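Local coordinates for sugar ABC transporter substrate-binding protein, BlMnBP1 (Bifidobacterium animalis subsp. lactis ATCC 27673, PDB 6I5R) that binds mannobiose and probably delivers manno-oligosaccharides to an ABC transporter for uptake into the cell, at residues 239-244 with 427-432; 230-233 with 237-240; 52-57 with 290-295. All blocks are in the same frame, centred on the assembly; numbering follows the deposited sequence.

Overall arrangement
Following the chain from its N terminus, 52-57 comes first, in the loop between strand 38-44 and helix 59-69, and it meets 290-295, which takes in helix 286-291 and the loop that follows. The long loop that contact 3 closes in this way contains the whole of contact 2, which joins 230-233 and 237-240, two neighbouring pieces of a short irregular loop, the second running into helix 239-252. The same helix begins contact 1, which runs out past 290-295 to reach 427-432 on the C-terminal helix 425-443, so contacts 1 and 3 cross along the chain. Contacts 1 and 2 touch and share His239 and Pro240. Contact 3 sits about 37 Å from contact 1, centre to centre, on the opposite side of the chain's centre.

Contact 1 (239-244 with 427-432); sequences HPYAVY and QIMDEW. With ZN (zinc ion), chain D; ZN (zinc ion), chain E.
Trp432 drives the edge of its six-membered ring at the face of Tyr244 in a T-shaped (edge-to-face) stack. The two planes stand at 72°, and Trp432 CZ3 comes down 3.5 Å from Tyr244 CZ, off the middle of the tyrosine ring and toward its rim. Met429 fills the angle between the two aromatics. Its chain is bent at chi2 and chi3, which curls the thioether back so that Met429 SD makes an oblique Met-aromatic contact, 3.7 Å from Tyr244 CD2, while the methyl CE lies over one face of Trp432, 3.6 Å above the indole plane. Nearer the backbone, Met429 CG leans on Tyr241 CD2 at 3.9 Å.

This is helix-on-helix packing between the start of helix 239-252 and the C-terminal helix 425-443 of a bacterial extracellular solute-binding protein. The axes of the two short segments run at 132° and come no closer than 11.2 Å, so the long side chains alone bridge the gap. Both tyrosine hydroxyls have polar partners outside the two segments: Tyr241 OH is bonded to Asp426, near the start of helix 425-443, and Tyr244 OH to Asp204. The side chain of Tyr244 also touches Ile411 and Ile414 of helix 409-420, and Phe229 makes a further edge-to-face pair with Trp432.

Contact 2 (230-233 with 237-240); sequences KKDA and DTHP. With ZN (zinc ion), chain D.
Asp232 lays its carboxylate over one face of the His239 imidazole, the two planes only 5° apart. Asp232 CG is 3.9 Å from His239 ND1, and Asp232 CB sits off-centre above the ring in a CH-pi contact, 4.2 Å from the His239 ring centroid. The carboxylate is a cover; the rotation of the ring is fixed by its two nitrogens. His239 ND1 gives its hydrogen to Thr238 OG1 at 2.9 Å, nearly straight (171°) and close to the imidazole plane, and that hydroxyl is bonded in turn to Ala235 O. His239 NE2 holds a zinc ion at 2.0 Å. Asp232 is a second-shell partner of this metal: its OD1 takes a hydrogen bond of 2.6 Å from water 5, one of the waters modelled around the zinc, and the carboxylate would probably favour the positive charge nearby. Several of those waters crowd one another, so their exact arrangement is doubtful.

Away from the ring the contact is looser. Asp232 OD2 and Thr238 OG1 are too far apart to bond. The backbones are joined through water 6, which accepts from Asp232 N and donates to Thr238 O at 2.7 Å. Lys230 and Lys231 leave the backbone on the side away from 237-240, and Lys230 NZ folds back to hydrogen-bond Lys231 O.

The whole is a short irregular loop between helix 217-224 and helix 239-252. Pro240 packs on Ile207 and Phe229, His239 is joined to Ala211 of helix 209-212 by backbone hydrogen bonding, and Asp237 touches Pro171 and Glu172 of helix 171-184.

Contact 3 (52-57 with 290-295); sequences DTYPGK and MKQAGD. With ZN (zinc ion), chain C.
Tyr54 OH is held by a hydrogen bond to Glu354 OE2 and a weak one from Arg46, and Gln292 OE1 comes up beside this group at 3.8 Å without bonding to it. The amide of Gln292 stands nearly upright against the phenol ring, their planes 87° apart. Tyr54 gets its hydroxyl to that place by throwing CG anti to the backbone N (chi1 -176°). Pro55, turned toward the glutamine, supplies most of the remaining contact: Pro55 CB packs on Gln292 CB at 3.7 Å, and Pro55 CG lies equally near Gln292 OE1. Farther along, Gly56 CA is 4.2 Å from Gln292 NE2.

The loop after strand 38-44, and helix 286-291 with the loop that follows, probably lie at the rim of the sugar cleft, one on each lobe, as in solute-binding proteins of this fold. A bound mannose unit lies about 7 Å from the Tyr54 side chain, consistent with a closed, ligand-bound state. An alanine in place of Gln292 would keep CB against Pro55 but is likely to open a gap where the amide lay beside Tyr54 OH, Pro55 CG and Gly56. Gly56 N sits over one face of the Tyr54 ring, 3.2 Å above the plane. A CB on Gly56 would collide with Tyr54 CE2. Beyond the touching residues, Asp295 OD2 binds a zinc ion at 1.9 Å.

Contact 1 (239-244 with 427-432)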
ATOM      1  N   HIS A 239     -18.704   2.645   4.386  1.00 16.39           N
ATOM      2  CA  HIS A 239     -17.902   2.643   5.602  1.00 16.39           C
ATOM      3  C   HIS A 239     -17.136   1.315   5.747  1.00 16.86           C
ATOM      4  O   HIS A 239     -17.309   0.404   4.941  1.00 16.39           O
ATOM      5  CB  HIS A 239     -18.801   2.894   6.795  1.00 17.62           C
ATOM      6  CG  HIS A 239     -19.100   4.338   6.997  1.00 17.06           C
ATOM      7  ND1 HIS A 239     -19.894   5.054   6.128  1.00 25.20           N
ATOM      8  CD2 HIS A 239     -18.643   5.226   7.910  1.00 18.97           C
ATOM      9  CE1 HIS A 239     -19.936   6.319   6.516  1.00 20.64           C
ATOM     10  NE2 HIS A 239     -19.205   6.442   7.607  1.00 22.93           N
ATOM     11  N   PRO A 240     -16.249   1.220   6.766  1.00 16.39           N
ATOM     12  CA  PRO A 240     -15.402   0.018   6.834  1.00 16.39           C
ATOM     13  C   PRO A 240     -16.174  -1.299   6.856  1.00 16.39           C
ATOM     14  O   PRO A 240     -15.726  -2.272   6.252  1.00 16.39           O
ATOM     15  CB  PRO A 240     -14.584   0.246   8.110  1.00 16.39           C
ATOM     16  CG  PRO A 240     -14.443   1.751   8.151  1.00 16.39           C
ATOM     17  CD  PRO A 240     -15.778   2.288   7.663  1.00 16.39           C
ATOM     18  N   TYR A 241     -17.309  -1.359   7.558  1.00 16.39           N
ATOM     19  CA  TYR A 241     -18.106  -2.586   7.595  1.00 16.39           C
ATOM     20  C   TYR A 241     -18.344  -3.143   6.197  1.00 16.39           C
ATOM     21  O   TYR A 241     -18.261  -4.360   5.976  1.00 16.39           O
ATOM     22  CB  TYR A 241     -19.434  -2.295   8.318  1.00 16.39           C
ATOM     23  CG  TYR A 241     -20.416  -3.440   8.371  1.00 19.42           C
ATOM     24  CD1 TYR A 241     -21.281  -3.671   7.306  1.00 16.39           C
ATOM     25  CD2 TYR A 241     -20.499  -4.285   9.480  1.00 16.39           C
ATOM     26  CE1 TYR A 241     -22.180  -4.717   7.339  1.00 16.39           C
ATOM     27  CE2 TYR A 241     -21.394  -5.346   9.510  1.00 16.53           C
ATOM     28  CZ  TYR A 241     -22.247  -5.539   8.435  1.00 21.49           C
ATOM     29  OH  TYR A 241     -23.173  -6.559   8.419  1.00 16.39           O
ATOM     30  N   ALA A 242     -18.668  -2.277   5.241  1.00 16.39           N
ATOM     31  CA  ALA A 242     -19.013  -2.790   3.926  1.00 17.14           C
ATOM     32  C   ALA A 242     -17.810  -3.412   3.246  1.00 16.98           C
ATOM     33  O   ALA A 242     -17.971  -4.265   2.366  1.00 16.39           O
ATOM     34  CB  ALA A 242     -19.592  -1.682   3.053  1.00 16.39           C
ATOM     35  N   VAL A 243     -16.605  -2.959   3.591  1.00 16.39           N
ATOM     36  CA  VAL A 243     -15.404  -3.506   2.979  1.00 17.59           C
ATOM     37  C   VAL A 243     -15.151  -4.909   3.487  1.00 16.39           C
ATOM     38  O   VAL A 243     -14.976  -5.852   2.712  1.00 16.39           O
ATOM     39  CB  VAL A 243     -14.203  -2.592   3.270  1.00 16.39           C
ATOM     40  CG1 VAL A 243     -12.898  -3.211   2.772  1.00 16.86           C
ATOM     41  CG2 VAL A 243     -14.422  -1.229   2.665  1.00 16.39           C
ATOM     42  N   TYR A 244     -15.115  -5.063   4.804  1.00 16.39           N
ATOM     43  CA  TYR A 244     -14.828  -6.366   5.382  1.00 16.39           C
ATOM     44  C   TYR A 244     -15.927  -7.362   5.088  1.00 16.39           C
ATOM     45  O   TYR A 244     -15.638  -8.546   4.929  1.00 16.39           O
ATOM     46  CB  TYR A 244     -14.629  -6.241   6.888  1.00 16.39           C
ATOM     47  CG  TYR A 244     -13.451  -5.347   7.253  1.00 16.39           C
ATOM     48  CD1 TYR A 244     -12.169  -5.657   6.827  1.00 16.39           C
ATOM     49  CD2 TYR A 244     -13.632  -4.197   7.983  1.00 16.39           C
ATOM     50  CE1 TYR A 244     -11.103  -4.839   7.144  1.00 16.39           C
ATOM     51  CE2 TYR A 244     -12.579  -3.372   8.289  1.00 16.39           C
ATOM     52  CZ  TYR A 244     -11.316  -3.711   7.886  1.00 16.85           C
ATOM     53  OH  TYR A 244     -10.264  -2.875   8.233  1.00 16.39           O
ATOM     54  N   GLN A 427     -20.554 -10.233  14.153  1.00 16.39           N
ATOM     55  CA  GLN A 427     -19.887 -10.670  15.360  1.00 16.39           C
ATOM     56  C   GLN A 427     -18.404 -10.358  15.308  1.00 20.17           C
ATOM     57  O   GLN A 427     -17.817  -9.955  16.316  1.00 16.39           O
ATOM     58  CB  GLN A 427     -20.119 -12.157  15.547  1.00 17.53           C
ATOM     59  CG  GLN A 427     -21.540 -12.508  15.896  1.00 19.81           C
ATOM     60  CD  GLN A 427     -21.717 -14.013  16.024  1.00 21.55           C
ATOM     61  OE1 GLN A 427     -21.570 -14.754  15.064  1.00 16.39           O
ATOM     62  NE2 GLN A 427     -21.937 -14.470  17.244  1.00 29.92           N
ATOM     63  N   ILE A 428     -17.782 -10.543  14.147  1.00 16.39           N
ATOM     64  CA  ILE A 428     -16.375 -10.197  14.014  1.00 16.71           C
ATOM     65  C   ILE A 428     -16.189  -8.700  14.193  1.00 16.42           C
ATOM     66  O   ILE A 428     -15.299  -8.257  14.925  1.00 16.39           O
ATOM     67  CB  ILE A 428     -15.820 -10.672  12.658  1.00 16.39           C
ATOM     68  CG1 ILE A 428     -15.925 -12.176  12.508  1.00 16.39           C
ATOM     69  CG2 ILE A 428     -14.365 -10.254  12.539  1.00 16.39           C
ATOM     70  CD1 ILE A 428     -15.765 -12.671  11.057  1.00 17.92           C
ATOM     71  N   MET A 429     -17.039  -7.894  13.548  1.00 16.39           N
ATOM     72  CA  MET A 429     -16.884  -6.456  13.665  1.00 16.39           C
ATOM     73  C   MET A 429     -17.154  -5.990  15.090  1.00 16.39           C
ATOM     74  O   MET A 429     -16.509  -5.060  15.569  1.00 16.39           O
ATOM     75  CB  MET A 429     -17.799  -5.759  12.678  1.00 16.79           C
ATOM     76  CG  MET A 429     -17.443  -6.066  11.232  1.00 16.39           C
ATOM     77  SD  MET A 429     -15.867  -5.391  10.658  1.00 16.39           S
ATOM     78  CE  MET A 429     -14.795  -6.808  10.781  1.00 16.39           C
ATOM     79  N   ASP A 430     -18.080  -6.650  15.789  1.00 16.39           N
ATOM     80  CA  ASP A 430     -18.336  -6.322  17.184  1.00 16.39           C
ATOM     81  C   ASP A 430     -17.114  -6.596  18.048  1.00 17.17           C
ATOM     82  O   ASP A 430     -16.789  -5.790  18.923  1.00 16.39           O
ATOM     83  CB  ASP A 430     -19.546  -7.104  17.713  1.00 16.39           C
ATOM     84  CG  ASP A 430     -19.919  -6.712  19.127  1.00 23.40           C
ATOM     85  OD1 ASP A 430     -20.051  -5.495  19.409  1.00 23.41           O
ATOM     86  OD2 ASP A 430     -20.099  -7.630  19.940  1.00 17.15           O
ATOM     87  N   GLU A 431     -16.424  -7.721  17.822  1.00 16.39           N
ATOM     88  CA  GLU A 431     -15.183  -7.976  18.563  1.00 16.39           C
ATOM     89  C   GLU A 431     -14.176  -6.852  18.347  1.00 16.39           C
ATOM     90  O   GLU A 431     -13.592  -6.329  19.303  1.00 16.39           O
ATOM     91  CB  GLU A 431     -14.564  -9.318  18.166  1.00 17.21           C
ATOM     92  CG  GLU A 431     -13.419  -9.743  19.104  1.00 23.41           C
ATOM     93  CD  GLU A 431     -12.496 -10.814  18.531  1.00 19.27           C
ATOM     94  OE1 GLU A 431     -12.632 -11.277  17.368  1.00 17.93           O
ATOM     95  OE2 GLU A 431     -11.586 -11.227  19.273  1.00 16.39           O
ATOM     96  N   TRP A 432     -13.944  -6.473  17.091  1.00 16.46           N
ATOM     97  CA  TRP A 432     -13.012  -5.380  16.836  1.00 16.39           C
ATOM     98  C   TRP A 432     -13.476  -4.077  17.489  1.00 16.39           C
ATOM     99  O   TRP A 432     -12.665  -3.327  18.027  1.00 16.39           O
ATOM    100  CB  TRP A 432     -12.828  -5.161  15.331  1.00 16.39           C
ATOM    101  CG  TRP A 432     -12.296  -6.300  14.516  1.00 16.39           C
ATOM    102  CD1 TRP A 432     -12.147  -7.606  14.887  1.00 16.39           C
ATOM    103  CD2 TRP A 432     -11.840  -6.217  13.154  1.00 16.39           C
ATOM    104  NE1 TRP A 432     -11.632  -8.329  13.838  1.00 16.39           N
ATOM    105  CE2 TRP A 432     -11.445  -7.508  12.763  1.00 16.71           C
ATOM    106  CE3 TRP A 432     -11.750  -5.172  12.225  1.00 20.08           C
ATOM    107  CZ2 TRP A 432     -10.963  -7.782  11.490  1.00 16.39           C
ATOM    108  CZ3 TRP A 432     -11.271  -5.439  10.969  1.00 17.88           C
ATOM    109  CH2 TRP A 432     -10.881  -6.731  10.607  1.00 16.39           C
TER
HETATM  110 ZN    ZN D 504     -19.673   8.209   8.381  1.00 37.02          ZN
HETATM  111 ZN    ZN E 505     -10.191 -11.997  18.098  1.00 20.09          ZN
HETATM  112  O   HOH W   1     -19.844   8.724   6.432  1.00 16.39           O
HETATM  113  O   HOH W   2     -20.914   9.328   7.887  1.00 33.73           O
HETATM  114  O   HOH W   3     -18.269   8.314   9.432  1.00 29.32           O
HETATM  115  O   HOH W   4     -20.252  10.242   9.187  1.00 29.94           O
HETATM  116  O   HOH W   5     -21.419   7.362   9.491  1.00 28.49           O

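Contact 2 (230-233 with 237-240)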
ATOM      1  N   LYS A 230     -18.825  -0.793  12.944  1.00 16.94           N
ATOM      2  CA  LYS A 230     -20.244  -1.062  12.897  1.00 20.85           C
ATOM      3  C   LYS A 230     -20.822  -0.706  11.532  1.00 21.54           C
ATOM      4  O   LYS A 230     -20.334   0.179  10.827  1.00 16.39           O
ATOM      5  CB  LYS A 230     -20.984  -0.276  13.994  1.00 17.04           C
ATOM      6  CG  LYS A 230     -21.089   1.219  13.782  1.00 21.81           C
ATOM      7  CD  LYS A 230     -21.868   1.893  14.943  1.00 23.89           C
ATOM      8  CE  LYS A 230     -23.345   1.387  15.038  1.00 24.93           C
ATOM      9  NZ  LYS A 230     -24.206   1.895  13.945  1.00 27.76           N
ATOM     10  N   LYS A 231     -21.898  -1.400  11.180  1.00 19.94           N
ATOM     11  CA  LYS A 231     -22.647  -1.051   9.986  1.00 16.39           C
ATOM     12  C   LYS A 231     -23.171   0.370  10.104  1.00 19.59           C
ATOM     13  O   LYS A 231     -23.658   0.782  11.163  1.00 16.39           O
ATOM     14  CB  LYS A 231     -23.813  -2.029   9.804  1.00 17.41           C
ATOM     15  CG  LYS A 231     -24.664  -1.796   8.560  1.00 19.62           C
ATOM     16  CD  LYS A 231     -25.975  -2.600   8.606  1.00 21.51           C
ATOM     17  CE  LYS A 231     -25.789  -4.121   8.610  1.00 23.82           C
ATOM     18  NZ  LYS A 231     -27.160  -4.774   8.724  1.00 22.70           N
ATOM     19  N   ASP A 232     -23.085   1.108   9.000  1.00 16.39           N
ATOM     20  CA  ASP A 232     -23.606   2.470   8.930  1.00 16.39           C
ATOM     21  C   ASP A 232     -25.105   2.372   8.632  1.00 18.83           C
ATOM     22  O   ASP A 232     -25.498   1.901   7.567  1.00 16.39           O
ATOM     23  CB  ASP A 232     -22.879   3.285   7.861  1.00 18.62           C
ATOM     24  CG  ASP A 232     -23.360   4.718   7.813  1.00 21.98           C
ATOM     25  OD1 ASP A 232     -23.050   5.479   8.755  1.00 30.20           O
ATOM     26  OD2 ASP A 232     -24.095   5.070   6.872  1.00 26.68           O
ATOM     27  N   ALA A 233     -25.945   2.801   9.570  1.00 16.39           N
ATOM     28  CA  ALA A 233     -27.387   2.646   9.382  1.00 24.65           C
ATOM     29  C   ALA A 233     -27.868   3.332   8.114  1.00 16.39           C
ATOM     30  O   ALA A 233     -28.685   2.781   7.362  1.00 22.26           O
ATOM     31  CB  ALA A 233     -28.136   3.202  10.593  1.00 19.48           C
ATOM     32  N   ASP A 237     -24.000  -0.139   3.011  1.00 16.39           N
ATOM     33  CA  ASP A 237     -23.103  -0.401   1.901  1.00 17.94           C
ATOM     34  C   ASP A 237     -21.938   0.578   1.823  1.00 17.84           C
ATOM     35  O   ASP A 237     -21.275   0.667   0.779  1.00 16.39           O
ATOM     36  CB  ASP A 237     -23.894  -0.377   0.604  1.00 19.69           C
ATOM     37  CG  ASP A 237     -24.555   0.971   0.339  1.00 24.55           C
ATOM     38  OD1 ASP A 237     -24.490   1.923   1.186  1.00 29.57           O
ATOM     39  OD2 ASP A 237     -25.164   1.069  -0.764  1.00 33.81           O
ATOM     40  N   THR A 238     -21.687   1.282   2.789  1.00 16.39           N
ATOM     41  CA  THR A 238     -20.496   2.119   2.858  1.00 16.60           C
ATOM     42  C   THR A 238     -19.785   1.877   4.189  1.00 16.39           C
ATOM     43  O   THR A 238     -20.203   1.065   5.016  1.00 16.39           O
ATOM     44  CB  THR A 238     -20.821   3.619   2.741  1.00 16.39           C
ATOM     45  OG1 THR A 238     -21.539   4.043   3.914  1.00 20.57           O
ATOM     46  CG2 THR A 238     -21.644   3.838   1.487  1.00 16.39           C
ATOM     47  N   HIS A 239     -18.704   2.645   4.386  1.00 16.39           N
ATOM     48  CA  HIS A 239     -17.902   2.643   5.602  1.00 16.39           C
ATOM     49  C   HIS A 239     -17.136   1.315   5.747  1.00 16.86           C
ATOM     50  O   HIS A 239     -17.309   0.404   4.941  1.00 16.39           O
ATOM     51  CB  HIS A 239     -18.801   2.894   6.795  1.00 17.62           C
ATOM     52  CG  HIS A 239     -19.100   4.338   6.997  1.00 17.06           C
ATOM     53  ND1 HIS A 239     -19.894   5.054   6.128  1.00 25.20           N
ATOM     54  CD2 HIS A 239     -18.643   5.226   7.910  1.00 18.97           C
ATOM     55  CE1 HIS A 239     -19.936   6.319   6.516  1.00 20.64           C
ATOM     56  NE2 HIS A 239     -19.205   6.442   7.607  1.00 22.93           N
ATOM     57  N   PRO A 240     -16.249   1.220   6.766  1.00 16.39           N
ATOM     58  CA  PRO A 240     -15.402   0.018   6.834  1.00 16.39           C
ATOM     59  C   PRO A 240     -16.174  -1.299   6.856  1.00 16.39           C
ATOM     60  O   PRO A 240     -15.726  -2.272   6.252  1.00 16.39           O
ATOM     61  CB  PRO A 240     -14.584   0.246   8.110  1.00 16.39           C
ATOM     62  CG  PRO A 240     -14.443   1.751   8.151  1.00 16.39           C
ATOM     63  CD  PRO A 240     -15.778   2.288   7.663  1.00 16.39           C
TER
HETATM   64 ZN    ZN D 504     -19.673   8.209   8.381  1.00 37.02          ZN
HETATM   65  O   HOH W   6     -21.856  -0.233   6.694  1.00 16.39           O
HETATM   66  O   HOH W   5     -21.419   7.362   9.491  1.00 28.49           O
HETATM   67  O   HOH W   1     -19.844   8.724   6.432  1.00 16.39           O
HETATM   68  O   HOH W   2     -20.914   9.328   7.887  1.00 33.73           O
HETATM   69  O   HOH W   3     -18.269   8.314   9.432  1.00 29.32           O
HETATM   70  O   HOH W   4     -20.252  10.242   9.187  1.00 29.94           O

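Contact 3 (52-57 with 290-295)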
ATOM      1  N   ASP A  52      17.486 -11.352 -12.401  1.00 26.49           N
ATOM      2  CA  ASP A  52      17.802 -10.958 -13.767  1.00 20.66           C
ATOM      3  C   ASP A  52      16.634 -11.173 -14.714  1.00 17.00           C
ATOM      4  O   ASP A  52      16.598 -10.546 -15.774  1.00 24.78           O
ATOM      5  CB  ASP A  52      18.992 -11.751 -14.317  1.00 20.04           C
ATOM      6  CG  ASP A  52      20.277 -11.481 -13.583  1.00 26.20           C
ATOM      7  OD1 ASP A  52      20.350 -10.504 -12.811  1.00 28.70           O
ATOM      8  OD2 ASP A  52      21.222 -12.271 -13.788  1.00 29.36           O
ATOM      9  N   THR A  53      15.696 -12.053 -14.388  1.00 26.89           N
ATOM     10  CA  THR A  53      14.590 -12.342 -15.298  1.00 25.26           C
ATOM     11  C   THR A  53      13.347 -11.504 -15.025  1.00 25.28           C
ATOM     12  O   THR A  53      12.271 -11.809 -15.556  1.00 21.06           O
ATOM     13  CB  THR A  53      14.208 -13.816 -15.222  1.00 23.83           C
ATOM     14  OG1 THR A  53      13.917 -14.154 -13.860  1.00 26.67           O
ATOM     15  CG2 THR A  53      15.337 -14.705 -15.777  1.00 27.45           C
ATOM     16  N   TYR A  54      13.448 -10.483 -14.196  1.00 22.26           N
ATOM     17  CA  TYR A  54      12.325  -9.594 -14.027  1.00 20.22           C
ATOM     18  C   TYR A  54      11.812  -9.102 -15.381  1.00 23.66           C
ATOM     19  O   TYR A  54      12.576  -8.504 -16.148  1.00 24.79           O
ATOM     20  CB  TYR A  54      12.736  -8.420 -13.173  1.00 23.41           C
ATOM     21  CG  TYR A  54      11.592  -7.514 -12.876  1.00 18.78           C
ATOM     22  CD1 TYR A  54      10.432  -8.001 -12.252  1.00 22.54           C
ATOM     23  CD2 TYR A  54      11.629  -6.187 -13.234  1.00 16.39           C
ATOM     24  CE1 TYR A  54       9.378  -7.167 -11.962  1.00 19.37           C
ATOM     25  CE2 TYR A  54      10.571  -5.354 -12.960  1.00 23.09           C
ATOM     26  CZ  TYR A  54       9.453  -5.841 -12.310  1.00 19.52           C
ATOM     27  OH  TYR A  54       8.395  -4.990 -12.026  1.00 21.43           O
ATOM     28  N   PRO A  55      10.538  -9.325 -15.711  1.00 19.52           N
ATOM     29  CA  PRO A  55      10.024  -8.857 -17.015  1.00 23.36           C
ATOM     30  C   PRO A  55      10.165  -7.348 -17.264  1.00 23.88           C
ATOM     31  O   PRO A  55      10.033  -6.908 -18.426  1.00 36.98           O
ATOM     32  CB  PRO A  55       8.540  -9.289 -16.990  1.00 27.48           C
ATOM     33  CG  PRO A  55       8.266  -9.722 -15.586  1.00 24.05           C
ATOM     34  CD  PRO A  55       9.576 -10.199 -15.024  1.00 22.83           C
ATOM     35  N   GLY A  56      10.457  -6.543 -16.251  1.00 26.44           N
ATOM     36  CA  GLY A  56      10.596  -5.107 -16.451  1.00 23.89           C
ATOM     37  C   GLY A  56      11.997  -4.582 -16.184  1.00 20.26           C
ATOM     38  O   GLY A  56      12.981  -5.307 -16.361  1.00 21.18           O
ATOM     39  N   LYS A  57      12.110  -3.321 -15.762  1.00 17.67           N
ATOM     40  CA  LYS A  57      13.397  -2.740 -15.372  1.00 19.36           C
ATOM     41  C   LYS A  57      13.726  -3.162 -13.942  1.00 20.73           C
ATOM     42  O   LYS A  57      13.039  -2.763 -12.998  1.00 22.15           O
ATOM     43  CB  LYS A  57      13.335  -1.221 -15.504  1.00 20.44           C
ATOM     44  CG  LYS A  57      14.663  -0.483 -15.434  1.00 22.30           C
ATOM     45  CD  LYS A  57      14.415   1.007 -15.632  1.00 20.61           C
ATOM     46  CE  LYS A  57      15.695   1.807 -15.464  1.00 24.10           C
ATOM     47  NZ  LYS A  57      16.762   1.298 -16.354  1.00 28.74           N
ATOM     48  N   MET A 290       0.656  -8.250 -12.942  1.00 16.39           N
ATOM     49  CA  MET A 290      -0.284  -9.155 -13.595  1.00 17.87           C
ATOM     50  C   MET A 290      -0.110  -9.134 -15.112  1.00 19.51           C
ATOM     51  O   MET A 290      -0.192 -10.172 -15.765  1.00 16.39           O
ATOM     52  CB  MET A 290      -1.720  -8.770 -13.246  1.00 16.39           C
ATOM     53  CG  MET A 290      -2.049  -8.711 -11.750  1.00 24.95           C
ATOM     54  SD  MET A 290      -1.847 -10.291 -10.972  1.00 19.36           S
ATOM     55  CE  MET A 290      -1.757  -9.833  -9.223  1.00 19.77           C
ATOM     56  N   LYS A 291       0.141  -7.964 -15.688  1.00 16.53           N
ATOM     57  CA  LYS A 291       0.185  -7.879 -17.144  1.00 18.48           C
ATOM     58  C   LYS A 291       1.421  -8.573 -17.681  1.00 18.94           C
ATOM     59  O   LYS A 291       1.389  -9.159 -18.773  1.00 20.96           O
ATOM     60  CB  LYS A 291       0.189  -6.424 -17.590  1.00 18.66           C
ATOM     61  CG  LYS A 291      -1.134  -5.693 -17.475  1.00 17.70           C
ATOM     62  CD  LYS A 291      -0.987  -4.281 -17.974  1.00 19.19           C
ATOM     63  CE  LYS A 291      -2.347  -3.609 -17.975  1.00 23.46           C
ATOM     64  NZ  LYS A 291      -3.380  -4.408 -18.670  1.00 28.55           N
ATOM     65  N   GLN A 292       2.534  -8.449 -16.959  1.00 17.61           N
ATOM     66  CA  GLN A 292       3.800  -9.073 -17.321  1.00 18.82           C
ATOM     67  C   GLN A 292       3.791 -10.572 -17.089  1.00 20.62           C
ATOM     68  O   GLN A 292       4.707 -11.257 -17.540  1.00 23.59           O
ATOM     69  CB  GLN A 292       4.925  -8.443 -16.511  1.00 22.41           C
ATOM     70  CG  GLN A 292       5.229  -7.016 -16.873  1.00 26.35           C
ATOM     71  CD  GLN A 292       5.995  -6.269 -15.767  1.00 25.95           C
ATOM     72  OE1 GLN A 292       6.262  -6.815 -14.650  1.00 33.68           O
ATOM     73  NE2 GLN A 292       6.391  -5.015 -16.072  1.00 34.39           N
ATOM     74  N   ALA A 293       2.798 -11.098 -16.391  1.00 16.39           N
ATOM     75  CA  ALA A 293       2.894 -12.495 -16.002  1.00 18.47           C
ATOM     76  C   ALA A 293       2.510 -13.457 -17.115  1.00 18.05           C
ATOM     77  O   ALA A 293       2.612 -14.668 -16.904  1.00 22.61           O
ATOM     78  CB  ALA A 293       2.009 -12.801 -14.798  1.00 19.98           C
ATOM     79  N   GLY A 294       2.038 -12.977 -18.260  1.00 22.21           N
ATOM     80  CA  GLY A 294       1.713 -13.900 -19.334  1.00 18.07           C
ATOM     81  C   GLY A 294       1.274 -13.166 -20.573  1.00 17.42           C
ATOM     82  O   GLY A 294       1.388 -11.956 -20.660  1.00 17.84           O
ATOM     83  N   ASP A 295       0.726 -13.929 -21.514  1.00 19.50           N
ATOM     84  CA  ASP A 295       0.520 -13.495 -22.894  1.00 20.47           C
ATOM     85  C   ASP A 295      -0.640 -12.527 -23.094  1.00 22.83           C
ATOM     86  O   ASP A 295      -0.811 -12.034 -24.212  1.00 20.63           O
ATOM     87  CB  ASP A 295       0.218 -14.700 -23.799  1.00 26.85           C
ATOM     88  CG  ASP A 295       1.373 -15.614 -23.968  1.00 24.16           C
ATOM     89  OD1 ASP A 295       2.491 -15.208 -23.606  1.00 32.04           O
ATOM     90  OD2 ASP A 295       1.154 -16.744 -24.459  1.00 29.16           O
TER
HETATM   91 ZN    ZN C 503       1.967 -18.506 -24.401  1.00 67.31          ZN
HETATM   92  O   HOH W   7       2.097 -18.174 -22.055  1.00 31.33           O